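Local coordinates for protein PppA (Pseudomonas aeruginosa, PDB 6JKV) that probably removes phosphate from phosphoserine or phosphothreonine as a manganese-binding PP2C-type phosphatase, and is a key regulator of type VI secretion, at residues A[214-219]-A[252-257]. Residues are numbered along the deposited sequence; the frame is centred on the assembly and turned at random.
Sequences DGLNKT and DNITAL
The side chain of Ile254 lies against the backbone of the short, weakly bonded helix 214-217, its CD1 3.6 Å from Leu216 CA. With CG1 anti to the backbone N (chi1 172°) and the chain extended beyond it, that methyl also meets Leu216 CD1 at 3.8 Å, and the two branched chains pass at a slant. The other branch of Leu216, CD2, settles against Ala256 CB at 4.2 Å; the small methyl of Ala256 thus meets one branch of the leucine, which also touches Leu210 of strand 208-212. Gly215 has no side chain to hold the backbones apart, and they come close enough for a CA-H...O contact, Gly215 CA to Asn253 O at 3.4 Å. A water ties the two backbones together, donating to Gly215 O and accepting from Asp252 N. At the metal end the carboxylates of Asp214 and Asp252 meet almost perpendicularly, planes 77° apart, with Asp214 OD1 only 2.9 Å from Asp252 OD2. Each of these oxygens binds the same manganese ion, whose site Asp61 completes among the protein ligands. The second oxygen of Asp214, OD2, takes a weak hydrogen bond, part of a salt bridge, from Lys218 NZ at 3.1 Å. Lys218 gets there by bending at its third and fourth torsions, which carries CE past Asp252 CB at 3.9 Å. Paired aspartates of this kind are characteristic of the PP2C metal centre, here placed where the short helical turn after strand 208-212 meets the loop leading into strand 254-261. Two carboxylate oxygens this close are explained by the manganese ion they share, with the nearby lysine probably easing the gathering of negative charge.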
ATOM      1  N   ASP A 214       3.746  -2.091   6.657  1.00 19.35           N
ATOM      2  CA  ASP A 214       3.848  -1.889   8.124  1.00 19.60           C
ATOM      3  C   ASP A 214       5.324  -1.814   8.536  1.00 19.94           C
ATOM      4  O   ASP A 214       5.607  -1.246   9.591  1.00 19.84           O
ATOM      5  CB  ASP A 214       3.085  -2.968   8.891  1.00 20.12           C
ATOM      6  CG  ASP A 214       3.556  -4.382   8.597  1.00 20.55           C
ATOM      7  OD1 ASP A 214       4.269  -4.572   7.586  1.00 20.25           O
ATOM      8  OD2 ASP A 214       3.207  -5.279   9.382  1.00 18.89           O
ATOM      9  N   GLY A 215       6.234  -2.345   7.716  1.00 20.21           N
ATOM     10  CA  GLY A 215       7.681  -2.313   7.992  1.00 20.53           C
ATOM     11  C   GLY A 215       8.208  -0.906   8.201  1.00 19.67           C
ATOM     12  O   GLY A 215       9.199  -0.761   8.955  1.00 18.84           O
ATOM     13  N   LEU A 216       7.576   0.101   7.589  1.00 18.59           N
ATOM     14  CA  LEU A 216       7.993   1.517   7.756  1.00 19.36           C
ATOM     15  C   LEU A 216       7.413   2.084   9.054  1.00 20.43           C
ATOM     16  O   LEU A 216       8.215   2.571   9.894  1.00 20.29           O
ATOM     17  CB  LEU A 216       7.562   2.346   6.546  1.00 18.33           C
ATOM     18  CG  LEU A 216       7.817   3.847   6.665  1.00 18.77           C
ATOM     19  CD1 LEU A 216       9.297   4.145   6.891  1.00 19.13           C
ATOM     20  CD2 LEU A 216       7.313   4.566   5.431  1.00 18.47           C
ATOM     21  N   ASN A 217       6.085   2.059   9.217  1.00 20.19           N
ATOM     22  CA  ASN A 217       5.455   2.698  10.406  1.00 21.40           C
ATOM     23  C   ASN A 217       5.834   1.913  11.663  1.00 22.46           C
ATOM     24  O   ASN A 217       5.724   2.467  12.769  1.00 22.96           O
ATOM     25  CB  ASN A 217       3.943   2.891  10.278  1.00 21.51           C
ATOM     26  CG  ASN A 217       3.213   1.692   9.724  1.00 21.62           C
ATOM     27  OD1 ASN A 217       3.224   1.453   8.518  1.00 21.52           O
ATOM     28  ND2 ASN A 217       2.519   0.974  10.591  1.00 22.40           N
ATOM     29  N   LYS A 218       6.319   0.683  11.509  1.00 21.83           N
ATOM     30  CA  LYS A 218       6.797  -0.114  12.663  1.00 23.24           C
ATOM     31  C   LYS A 218       8.124   0.450  13.179  1.00 23.41           C
ATOM     32  O   LYS A 218       8.431   0.224  14.360  1.00 24.55           O
ATOM     33  CB  LYS A 218       6.958  -1.578  12.259  1.00 24.19           C
ATOM     34  CG  LYS A 218       6.470  -2.568  13.300  1.00 25.39           C
ATOM     35  CD  LYS A 218       7.060  -3.942  13.103  1.00 26.50           C
ATOM     36  CE  LYS A 218       6.663  -4.568  11.781  1.00 25.91           C
ATOM     37  NZ  LYS A 218       5.202  -4.773  11.705  1.00 26.04           N
ATOM     38  N   THR A 219       8.871   1.173  12.345  1.00 22.44           N
ATOM     39  CA  THR A 219      10.224   1.682  12.685  1.00 23.49           C
ATOM     40  C   THR A 219      10.279   3.215  12.747  1.00 24.23           C
ATOM     41  O   THR A 219      11.336   3.752  13.136  1.00 25.10           O
ATOM     42  CB  THR A 219      11.259   1.176  11.679  1.00 23.77           C
ATOM     43  OG1 THR A 219      10.789   1.409  10.350  1.00 23.29           O
ATOM     44  CG2 THR A 219      11.550  -0.298  11.849  1.00 24.50           C
ATOM     45  N   ASP A 252      11.090  -5.944   9.534  1.00 24.04           N
ATOM     46  CA  ASP A 252      10.179  -6.390   8.448  1.00 23.52           C
ATOM     47  C   ASP A 252      10.687  -5.863   7.102  1.00 23.23           C
ATOM     48  O   ASP A 252      11.503  -4.918   7.094  1.00 24.63           O
ATOM     49  CB  ASP A 252       8.748  -5.911   8.719  1.00 22.61           C
ATOM     50  CG  ASP A 252       7.685  -6.648   7.923  1.00 21.86           C
ATOM     51  OD1 ASP A 252       8.052  -7.539   7.127  1.00 23.43           O
ATOM     52  OD2 ASP A 252       6.502  -6.322   8.101  1.00 21.55           O
ATOM     53  N   ASN A 253      10.224  -6.464   6.002  1.00 23.02           N
ATOM     54  CA  ASN A 253      10.327  -5.866   4.649  1.00 21.57           C
ATOM     55  C   ASN A 253       9.773  -4.447   4.765  1.00 20.12           C
ATOM     56  O   ASN A 253       8.709  -4.271   5.379  1.00 19.10           O
ATOM     57  CB  ASN A 253       9.553  -6.650   3.591  1.00 21.41           C
ATOM     58  CG  ASN A 253       9.955  -8.109   3.489  1.00 22.44           C
ATOM     59  OD1 ASN A 253       9.172  -8.931   3.016  1.00 22.30           O
ATOM     60  ND2 ASN A 253      11.173  -8.435   3.899  1.00 24.16           N
ATOM     61  N   ILE A 254      10.479  -3.465   4.224  1.00 19.33           N
ATOM     62  CA  ILE A 254      10.084  -2.041   4.354  1.00 20.39           C
ATOM     63  C   ILE A 254       9.969  -1.470   2.948  1.00 19.82           C
ATOM     64  O   ILE A 254      10.968  -1.501   2.219  1.00 21.62           O
ATOM     65  CB  ILE A 254      11.071  -1.258   5.241  1.00 21.68           C
ATOM     66  CG1 ILE A 254      10.766   0.238   5.201  1.00 21.77           C
ATOM     67  CG2 ILE A 254      12.516  -1.560   4.874  1.00 23.18           C
ATOM     68  CD1 ILE A 254      11.319   0.995   6.390  1.00 22.56           C
ATOM     69  N   THR A 255       8.772  -1.002   2.593  1.00 18.79           N
ATOM     70  CA  THR A 255       8.501  -0.392   1.275  1.00 19.48           C
ATOM     71  C   THR A 255       7.856   0.976   1.487  1.00 18.80           C
ATOM     72  O   THR A 255       6.977   1.094   2.365  1.00 19.10           O
ATOM     73  CB  THR A 255       7.616  -1.298   0.413  1.00 19.05           C
ATOM     74  OG1 THR A 255       8.247  -2.575   0.345  1.00 20.46           O
ATOM     75  CG2 THR A 255       7.410  -0.739  -0.981  1.00 18.60           C
ATOM     76  N   ALA A 256       8.293   1.961   0.709  1.00 18.44           N
ATOM     77  CA  ALA A 256       7.735   3.325   0.719  1.00 18.17           C
ATOM     78  C   ALA A 256       7.526   3.766  -0.726  1.00 17.41           C
ATOM     79  O   ALA A 256       8.403   3.519  -1.576  1.00 18.61           O
ATOM     80  CB  ALA A 256       8.643   4.267   1.472  1.00 19.04           C
ATOM     81  N   LEU A 257       6.366   4.357  -0.981  1.00 17.02           N
ATOM     82  CA  LEU A 257       6.011   4.937  -2.294  1.00 16.66           C
ATOM     83  C   LEU A 257       5.405   6.312  -2.035  1.00 16.72           C
ATOM     84  O   LEU A 257       4.398   6.393  -1.293  1.00 16.07           O
ATOM     85  CB  LEU A 257       5.032   4.003  -3.006  1.00 15.53           C
ATOM     86  CG  LEU A 257       4.959   4.152  -4.521  1.00 16.17           C
ATOM     87  CD1 LEU A 257       4.575   2.828  -5.183  1.00 16.00           C
ATOM     88  CD2 LEU A 257       3.967   5.245  -4.876  1.00 16.28           C
TER
HETATM   89  O   HOH W   1      10.917  -2.762   9.202  1.00 25.00           O